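Local coordinates for protein nucleotidyltransferase (Thermus thermophilus HB8, PDB 1WWP) that is of unproven function but probably serves as a helical substrate-binding partner of a nucleotidyltransferase, at residues T8-A13 with L109-L114; Y32-F37 with L78-D83; Y44-E47 with L51-A54. All blocks are in the same frame, centred on the assembly; numbering follows the deposited sequence.

Interaction 1 of 3, residues T8-A13 with L109-L114; sequences TLKELA and LMEQVL
Lys10 and Glu111 join in a salt bridge between the first and last helices of an all-helical bundle, helix 2-13 and helix 93-116, at the margin of an interface that is apolar further in. Lys10 NZ lies 2.9 Å from Glu111 OE1. The separation is short, but as a hydrogen bond the pair is weak, so charge attraction is probably the main force. The other oxygen, Glu111 OE2, sits 3.5 Å from Lys10 NZ and 3.7 Å from Lys10 CD, so the carboxylate rests against the aliphatic part of the lysine as well as its ammonium. The two side chains cross at about a right angle: Glu111 reaches out extended, while the lysine chain bends at its third torsion (chi3 -68°), turning NZ toward the acid. Long charged residues suit this place, since they span backbones whose nearest CA atoms, those of Lys10 and Glu111, are 9.7 Å apart. Replacing Lys10 by alanine is likely to leave the Glu111 carboxylate without its charged mate from helix 2-13 and without the methylene that Glu111 OE2 rests on.

Among the backbone acceptors, Leu9 O takes two N-H groups of its own helix, from Leu12 and Ala13. Buried Thr8 is satisfied within its helix by Ala5 O, which bonds OG1, and across to helix 20-49 by Tyr32 OH at OG1 and Arg29 NH1 at Thr8 O. Deeper in, flexible apolar side chains replace the charges. The chain of selenomethionine Met110 bends at its end (chi3 -87°), and Met110 CE meets Leu9 CD2 at 3.9 Å.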
loop_
_atom_site.group_PDB
_atom_site.type_symbol
_atom_site.label_atom_id
_atom_site.label_comp_id
_atom_site.label_asym_id
_atom_site.label_seq_id
_atom_site.Cartn_x
_atom_site.Cartn_y
_atom_site.Cartn_z
ATOM N N THR A 8 10.002 -6.537 11.020
ATOM C CA THR A 8 9.533 -5.177 11.251
ATOM C C THR A 8 8.022 -5.199 11.462
ATOM O O THR A 8 7.481 -4.403 12.236
ATOM C CB THR A 8 9.891 -4.282 10.069
ATOM O OG1 THR A 8 9.227 -4.756 8.892
ATOM C CG2 THR A 8 11.392 -4.331 9.825
ATOM N N LEU A 9 7.341 -6.122 10.787
ATOM C CA LEU A 9 5.893 -6.247 10.943
ATOM C C LEU A 9 5.550 -6.699 12.365
ATOM O O LEU A 9 4.680 -6.116 13.020
ATOM C CB LEU A 9 5.325 -7.266 9.943
ATOM C CG LEU A 9 3.876 -7.723 10.199
ATOM C CD1 LEU A 9 2.959 -6.526 10.169
ATOM C CD2 LEU A 9 3.446 -8.735 9.169
ATOM N N LYS A 10 6.227 -7.747 12.831
ATOM C CA LYS A 10 5.971 -8.282 14.163
ATOM C C LYS A 10 6.169 -7.248 15.267
ATOM O O LYS A 10 5.548 -7.342 16.326
ATOM C CB LYS A 10 6.832 -9.523 14.409
ATOM C CG LYS A 10 6.370 -10.712 13.580
ATOM C CD LYS A 10 7.102 -11.997 13.924
ATOM C CE LYS A 10 8.564 -11.946 13.514
ATOM N NZ LYS A 10 9.250 -13.231 13.836
ATOM N N GLU A 11 7.015 -6.255 15.011
ATOM C CA GLU A 11 7.245 -5.193 15.979
ATOM C C GLU A 11 5.931 -4.485 16.305
ATOM O O GLU A 11 5.723 -4.040 17.431
ATOM C CB GLU A 11 8.207 -4.144 15.420
ATOM C CG GLU A 11 9.629 -4.609 15.187
ATOM C CD GLU A 11 10.553 -3.450 14.848
ATOM O OE1 GLU A 11 10.616 -2.498 15.652
ATOM O OE2 GLU A 11 11.217 -3.485 13.789
ATOM N N LEU A 12 5.045 -4.388 15.321
ATOM C CA LEU A 12 3.790 -3.671 15.506
ATOM C C LEU A 12 2.527 -4.517 15.460
ATOM O O LEU A 12 1.522 -4.155 16.059
ATOM C CB LEU A 12 3.673 -2.582 14.441
ATOM C CG LEU A 12 4.764 -1.516 14.347
ATOM C CD1 LEU A 12 4.679 -0.806 12.995
ATOM C CD2 LEU A 12 4.609 -0.530 15.480
ATOM N N ALA A 13 2.574 -5.634 14.743
ATOM C CA ALA A 13 1.395 -6.488 14.597
ATOM C C ALA A 13 0.843 -7.067 15.899
ATOM O O ALA A 13 -0.335 -7.415 15.975
ATOM C CB ALA A 13 1.695 -7.612 13.616
ATOM N N LEU A 109 1.451 -17.010 10.387
ATOM C CA LEU A 109 1.370 -17.869 9.202
ATOM C C LEU A 109 2.611 -17.711 8.320
ATOM O O LEU A 109 3.246 -18.696 7.938
ATOM C CB LEU A 109 0.120 -17.520 8.387
ATOM C CG LEU A 109 -0.491 -18.512 7.381
ATOM C CD1 LEU A 109 -0.614 -17.824 6.045
ATOM C CD2 LEU A 109 0.338 -19.784 7.267
HETATM N N MSE A 110 2.962 -16.466 8.011
HETATM C CA MSE A 110 4.112 -16.203 7.164
HETATM C C MSE A 110 5.414 -16.660 7.776
HETATM O O MSE A 110 6.288 -17.174 7.073
HETATM C CB MSE A 110 4.188 -14.715 6.809
HETATM C CG MSE A 110 3.029 -14.262 5.923
HETATM SE SE MSE A 110 3.162 -12.506 5.108
HETATM C CE MSE A 110 2.405 -11.391 6.505
ATOM N N GLU A 111 5.546 -16.471 9.086
ATOM C CA GLU A 111 6.751 -16.872 9.798
ATOM C C GLU A 111 6.915 -18.388 9.718
ATOM O O GLU A 111 8.006 -18.898 9.485
ATOM C CB GLU A 111 6.657 -16.427 11.264
ATOM C CG GLU A 111 7.915 -16.678 12.092
ATOM C CD GLU A 111 7.829 -16.097 13.505
ATOM O OE1 GLU A 111 8.869 -16.088 14.200
ATOM O OE2 GLU A 111 6.734 -15.654 13.923
ATOM N N GLN A 112 5.814 -19.102 9.902
ATOM C CA GLN A 112 5.823 -20.556 9.866
ATOM C C GLN A 112 6.043 -21.104 8.466
ATOM O O GLN A 112 6.755 -22.092 8.284
ATOM C CB GLN A 112 4.504 -21.105 10.418
ATOM C CG GLN A 112 4.372 -21.024 11.923
ATOM C CD GLN A 112 3.034 -21.534 12.404
ATOM O OE1 GLN A 112 2.574 -22.594 11.979
ATOM N NE2 GLN A 112 2.400 -20.786 13.300
ATOM N N VAL A 113 5.430 -20.476 7.472
ATOM C CA VAL A 113 5.605 -20.970 6.112
ATOM C C VAL A 113 7.035 -20.744 5.672
ATOM O O VAL A 113 7.668 -21.650 5.159
ATOM C CB VAL A 113 4.646 -20.281 5.126
ATOM C CG1 VAL A 113 4.842 -20.859 3.712
ATOM C CG2 VAL A 113 3.214 -20.497 5.578
ATOM N N LEU A 114 7.555 -19.540 5.888
ATOM C CA LEU A 114 8.924 -19.246 5.478
ATOM C C LEU A 114 9.884 -20.266 6.076
ATOM O O LEU A 114 10.825 -20.711 5.410
ATOM C CB LEU A 114 9.315 -17.827 5.896
ATOM C CG LEU A 114 8.588 -16.723 5.125
ATOM C CD1 LEU A 114 8.992 -15.356 5.647
ATOM C CD2 LEU A 114 8.902 -16.856 3.650
#

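Interaction 2 of 3, residues Y32-F37 with L78-D83; sequences YTFEAF and LGMVDD
Two core helices of the bundle, helix 20-49 and helix 71-86, pack here through Phe34 and Phe37 on one side and Met80 and Val81 on the other. The short segments run in broadly opposed directions but are steeply inclined, with a signed crossing angle of -132° and a closest axis approach of 11.1 Å, a spacing that large side chains fill. Met80, a selenomethionine, supplies a slender chain whose end can settle between two rings: Met80 CE lies 3.6 Å from Phe34 CD2 and equally 3.6 Å from Phe37 CD2. With CG anti to the backbone N (chi1 -161°), the chain runs out toward helix 20-49 and then bends at chi3, bringing the methyl to the aromatics. Further up the same chain, Met80 CG is 3.8 Å from Phe34 CD2, as these two side chains slide past one another in opposite directions. Phenylalanine suits the buried site because its broad apolar ring spans the gap without needing a polar partner. Around the contact, Pro56 of helix 56-66 touches both Phe34 and Val81, and Met110 of helix 93-116 packs on Phe37. Compact, branched Val81 meets the edge of the Phe34 ring, in its plane, where Val81 CG2 lies 3.4 Å from Phe34 CZ.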
loop_
_atom_site.group_PDB
_atom_site.type_symbol
_atom_site.label_atom_id
_atom_site.label_comp_id
_atom_site.label_asym_id
_atom_site.label_seq_id
_atom_site.Cartn_x
_atom_site.Cartn_y
_atom_site.Cartn_z
ATOM N N TYR A 32 4.444 -4.640 2.353
ATOM C CA TYR A 32 5.702 -5.110 1.802
ATOM C C TYR A 32 6.131 -6.485 2.280
ATOM O O TYR A 32 6.922 -7.149 1.615
ATOM C CB TYR A 32 6.821 -4.066 1.980
ATOM C CG TYR A 32 7.285 -3.720 3.378
ATOM C CD1 TYR A 32 7.972 -4.644 4.157
ATOM C CD2 TYR A 32 7.150 -2.410 3.865
ATOM C CE1 TYR A 32 8.535 -4.269 5.396
ATOM C CE2 TYR A 32 7.703 -2.025 5.089
ATOM C CZ TYR A 32 8.399 -2.954 5.847
ATOM O OH TYR A 32 8.980 -2.549 7.031
ATOM N N THR A 33 5.598 -6.932 3.412
ATOM C CA THR A 33 5.926 -8.261 3.892
ATOM C C THR A 33 5.167 -9.281 3.049
ATOM O O THR A 33 5.674 -10.356 2.719
ATOM C CB THR A 33 5.509 -8.450 5.370
ATOM O OG1 THR A 33 6.290 -7.583 6.202
ATOM C CG2 THR A 33 5.700 -9.913 5.789
ATOM N N PHE A 34 3.930 -8.939 2.722
ATOM C CA PHE A 34 3.088 -9.795 1.898
ATOM C C PHE A 34 3.720 -9.996 0.522
ATOM O O PHE A 34 3.835 -11.120 0.035
ATOM C CB PHE A 34 1.724 -9.140 1.715
ATOM C CG PHE A 34 0.848 -9.834 0.724
ATOM C CD1 PHE A 34 0.798 -9.405 -0.604
ATOM C CD2 PHE A 34 0.045 -10.902 1.119
ATOM C CE1 PHE A 34 -0.043 -10.027 -1.521
ATOM C CE2 PHE A 34 -0.802 -11.534 0.206
ATOM C CZ PHE A 34 -0.842 -11.092 -1.118
ATOM N N GLU A 35 4.100 -8.887 -0.105
ATOM C CA GLU A 35 4.701 -8.944 -1.430
ATOM C C GLU A 35 5.948 -9.813 -1.419
ATOM O O GLU A 35 6.150 -10.626 -2.321
ATOM C CB GLU A 35 5.042 -7.540 -1.919
ATOM C CG GLU A 35 3.845 -6.565 -1.931
ATOM C CD GLU A 35 2.662 -7.025 -2.803
ATOM O OE1 GLU A 35 2.891 -7.630 -3.876
ATOM O OE2 GLU A 35 1.502 -6.757 -2.417
ATOM N N ALA A 36 6.784 -9.647 -0.399
ATOM C CA ALA A 36 8.000 -10.445 -0.295
ATOM C C ALA A 36 7.632 -11.888 0.000
ATOM O O ALA A 36 8.303 -12.817 -0.429
ATOM C CB ALA A 36 8.908 -9.908 0.817
ATOM N N PHE A 37 6.548 -12.079 0.736
ATOM C CA PHE A 37 6.138 -13.428 1.074
ATOM C C PHE A 37 5.649 -14.245 -0.137
ATOM O O PHE A 37 6.125 -15.346 -0.365
ATOM C CB PHE A 37 5.049 -13.392 2.142
ATOM C CG PHE A 37 4.525 -14.741 2.500
ATOM C CD1 PHE A 37 5.304 -15.630 3.228
ATOM C CD2 PHE A 37 3.260 -15.146 2.067
ATOM C CE1 PHE A 37 4.836 -16.915 3.529
ATOM C CE2 PHE A 37 2.783 -16.423 2.357
ATOM C CZ PHE A 37 3.576 -17.314 3.094
ATOM N N LEU A 78 -5.402 -16.803 1.506
ATOM C CA LEU A 78 -6.275 -16.195 0.509
ATOM C C LEU A 78 -6.980 -14.980 1.104
ATOM O O LEU A 78 -7.315 -14.026 0.394
ATOM C CB LEU A 78 -7.311 -17.217 0.022
ATOM C CG LEU A 78 -6.762 -18.393 -0.791
ATOM C CD1 LEU A 78 -7.812 -19.488 -0.899
ATOM C CD2 LEU A 78 -6.329 -17.905 -2.167
ATOM N N GLY A 79 -7.204 -15.013 2.413
ATOM C CA GLY A 79 -7.852 -13.885 3.049
ATOM C C GLY A 79 -6.844 -12.764 3.105
ATOM O O GLY A 79 -7.189 -11.584 3.035
HETATM N N MSE A 80 -5.578 -13.147 3.223
HETATM C CA MSE A 80 -4.487 -12.191 3.283
HETATM C C MSE A 80 -4.416 -11.435 1.953
HETATM O O MSE A 80 -4.188 -10.233 1.931
HETATM C CB MSE A 80 -3.186 -12.938 3.546
HETATM C CG MSE A 80 -2.061 -12.093 4.080
HETATM SE SE MSE A 80 -0.666 -13.216 4.823
HETATM C CE MSE A 80 0.140 -13.854 3.172
ATOM N N VAL A 81 -4.621 -12.139 0.843
ATOM C CA VAL A 81 -4.590 -11.468 -0.456
ATOM C C VAL A 81 -5.737 -10.464 -0.545
ATOM O O VAL A 81 -5.548 -9.340 -1.002
ATOM C CB VAL A 81 -4.663 -12.475 -1.627
ATOM C CG1 VAL A 81 -4.790 -11.726 -2.985
ATOM C CG2 VAL A 81 -3.400 -13.325 -1.651
ATOM N N ASP A 82 -6.924 -10.842 -0.084
ATOM C CA ASP A 82 -8.040 -9.903 -0.142
ATOM C C ASP A 82 -7.813 -8.675 0.759
ATOM O O ASP A 82 -8.124 -7.551 0.371
ATOM C CB ASP A 82 -9.359 -10.615 0.195
ATOM C CG ASP A 82 -9.829 -11.548 -0.934
ATOM O OD1 ASP A 82 -9.530 -11.261 -2.123
ATOM O OD2 ASP A 82 -10.512 -12.556 -0.640
ATOM N N ASP A 83 -7.258 -8.873 1.949
ATOM C CA ASP A 83 -6.974 -7.740 2.831
ATOM C C ASP A 83 -5.924 -6.828 2.196
ATOM O O ASP A 83 -5.915 -5.611 2.412
ATOM C CB ASP A 83 -6.461 -8.224 4.179
ATOM C CG ASP A 83 -7.577 -8.618 5.102
ATOM O OD1 ASP A 83 -7.278 -9.070 6.227
ATOM O OD2 ASP A 83 -8.756 -8.468 4.698
#

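Interaction 3 of 3, residues Y44-E47 with L51-A54; sequences YLRE and LEGA
Leu51 N donates to Leu45 O over 3.0 Å, bringing the chain after helix 20-49 back against the helix's last part, where the backbone takes a wider pi-type turn at 45-47. This bond is fairly straight, with an angle of 157° at the hydrogen, although the donor stands above the carbonyl plane. A second backbone approach is softer: Arg46 CA lies 3.4 Å from Leu51 O, a CA-H...O contact.

Leu45 is buried and turns its CB toward the loop, where Leu45 CB comes 3.6 Å from Leu51 O. The two leucine ends meet more loosely, with Leu45 CD2 4.5 Å from Leu51 CD1. Leucine fits both places because each also packs on helix 56-66, Leu45 against Val59 and Leu62, Leu51 against Glu65 and Val66.

On the exposed side, Arg46 stretches out fully, its CG anti to the backbone N (chi1 -174°), and its methylenes lie beside the carboxylate of Glu52. Arg46 CG is 3.7 Å from Glu52 OE2. The glutamate bends at its second torsion (chi2 -91°), which carries the acid back toward the helix although its CB points away. The ion pair is long, Arg46 NE to Glu52 OE1 being 3.8 Å, and the oxygen stands well out of the guanidinium plane; any attraction is probably by charge alone, with no N-H aimed at the oxygen. Such long, charged chains suit an exposed position. Nearby, Gln42 NE2 binds Gly53 O, holding more of the loop to the helix. Together these contacts brace the connection of a helix-loop-helix unit, in which the chain folds back along the end of helix 20-49 before helix 56-66 begins.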
loop_
_atom_site.group_PDB
_atom_site.type_symbol
_atom_site.label_atom_id
_atom_site.label_comp_id
_atom_site.label_asym_id
_atom_site.label_seq_id
_atom_site.Cartn_x
_atom_site.Cartn_y
_atom_site.Cartn_z
ATOM N N TYR A 44 10.056 -20.475 -4.812
ATOM C CA TYR A 44 10.247 -21.794 -4.241
ATOM C C TYR A 44 9.486 -22.847 -5.067
ATOM O O TYR A 44 10.010 -23.914 -5.376
ATOM C CB TYR A 44 9.730 -21.824 -2.810
ATOM C CG TYR A 44 9.859 -23.177 -2.148
ATOM C CD1 TYR A 44 11.042 -23.559 -1.526
ATOM C CD2 TYR A 44 8.798 -24.081 -2.155
ATOM C CE1 TYR A 44 11.168 -24.799 -0.923
ATOM C CE2 TYR A 44 8.914 -25.328 -1.555
ATOM C CZ TYR A 44 10.103 -25.679 -0.940
ATOM O OH TYR A 44 10.229 -26.910 -0.332
ATOM N N LEU A 45 8.230 -22.557 -5.374
ATOM C CA LEU A 45 7.413 -23.492 -6.142
ATOM C C LEU A 45 8.060 -23.710 -7.514
ATOM O O LEU A 45 8.076 -24.818 -8.035
ATOM C CB LEU A 45 5.993 -22.936 -6.289
ATOM C CG LEU A 45 5.138 -23.054 -5.020
ATOM C CD1 LEU A 45 3.941 -22.143 -5.126
ATOM C CD2 LEU A 45 4.723 -24.521 -4.802
ATOM N N ARG A 46 8.621 -22.645 -8.070
ATOM C CA ARG A 46 9.270 -22.728 -9.368
ATOM C C ARG A 46 10.509 -23.614 -9.334
ATOM O O ARG A 46 10.606 -24.586 -10.080
ATOM C CB ARG A 46 9.666 -21.329 -9.845
ATOM C CG ARG A 46 10.225 -21.285 -11.268
ATOM C CD ARG A 46 10.439 -19.853 -11.726
ATOM N NE ARG A 46 11.062 -19.791 -13.043
ATOM C CZ ARG A 46 11.364 -18.659 -13.676
ATOM N NH1 ARG A 46 11.093 -17.487 -13.115
ATOM N NH2 ARG A 46 11.947 -18.699 -14.869
ATOM N N GLU A 47 11.436 -23.287 -8.443
ATOM C CA GLU A 47 12.698 -24.005 -8.318
ATOM C C GLU A 47 12.660 -25.396 -7.702
ATOM O O GLU A 47 13.347 -26.311 -8.171
ATOM C CB GLU A 47 13.696 -23.142 -7.532
ATOM C CG GLU A 47 14.017 -21.791 -8.189
ATOM C CD GLU A 47 14.897 -20.896 -7.320
ATOM O OE1 GLU A 47 14.395 -20.323 -6.326
ATOM O OE2 GLU A 47 16.103 -20.773 -7.632
ATOM N N LEU A 51 6.549 -25.928 -10.387
ATOM C CA LEU A 51 5.203 -25.410 -10.541
ATOM C C LEU A 51 5.268 -23.896 -10.700
ATOM O O LEU A 51 5.925 -23.206 -9.925
ATOM C CB LEU A 51 4.338 -25.778 -9.332
ATOM C CG LEU A 51 4.048 -27.266 -9.097
ATOM C CD1 LEU A 51 3.203 -27.418 -7.834
ATOM C CD2 LEU A 51 3.317 -27.851 -10.298
ATOM N N GLU A 52 4.569 -23.382 -11.702
ATOM C CA GLU A 52 4.568 -21.956 -11.978
ATOM C C GLU A 52 3.247 -21.252 -11.649
ATOM O O GLU A 52 2.183 -21.621 -12.159
ATOM C CB GLU A 52 4.880 -21.739 -13.453
ATOM C CG GLU A 52 5.955 -22.657 -13.995
ATOM C CD GLU A 52 7.333 -22.056 -13.885
ATOM O OE1 GLU A 52 7.422 -20.826 -13.670
ATOM O OE2 GLU A 52 8.323 -22.809 -14.031
ATOM N N GLY A 53 3.324 -20.231 -10.803
ATOM C CA GLY A 53 2.143 -19.469 -10.437
ATOM C C GLY A 53 2.440 -18.025 -10.773
ATOM O O GLY A 53 3.556 -17.561 -10.533
ATOM N N ALA A 54 1.464 -17.307 -11.329
ATOM C CA ALA A 54 1.681 -15.911 -11.701
ATOM C C ALA A 54 1.207 -14.900 -10.653
ATOM O O ALA A 54 1.871 -13.894 -10.402
ATOM C CB ALA A 54 0.995 -15.627 -13.033
#

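Overall arrangement
Interactions 1 and 2 lie side by side, their centres about 11 Å apart, whereas the centre of interaction 3 is about 17 Å from that of interaction 2 and 22 Å from that of interaction 1. Helix 20-49 is the shared element: it supplies one side of interactions 2 and 3, and Thr33 on it touches Met110 of interaction 1. Along the chain, 8-13 and 109-114 enclose 32-37 and 78-83, which in turn enclose 44-47 and 51-54. Interaction 1 thus brings the terminal helices together, interaction 2 lies near the chain's centre, and interaction 3 shapes a peripheral turn. Residues in the segments of interactions 1 and 2 also pack on the second subunit, placing this part of the bundle against its dimer partner.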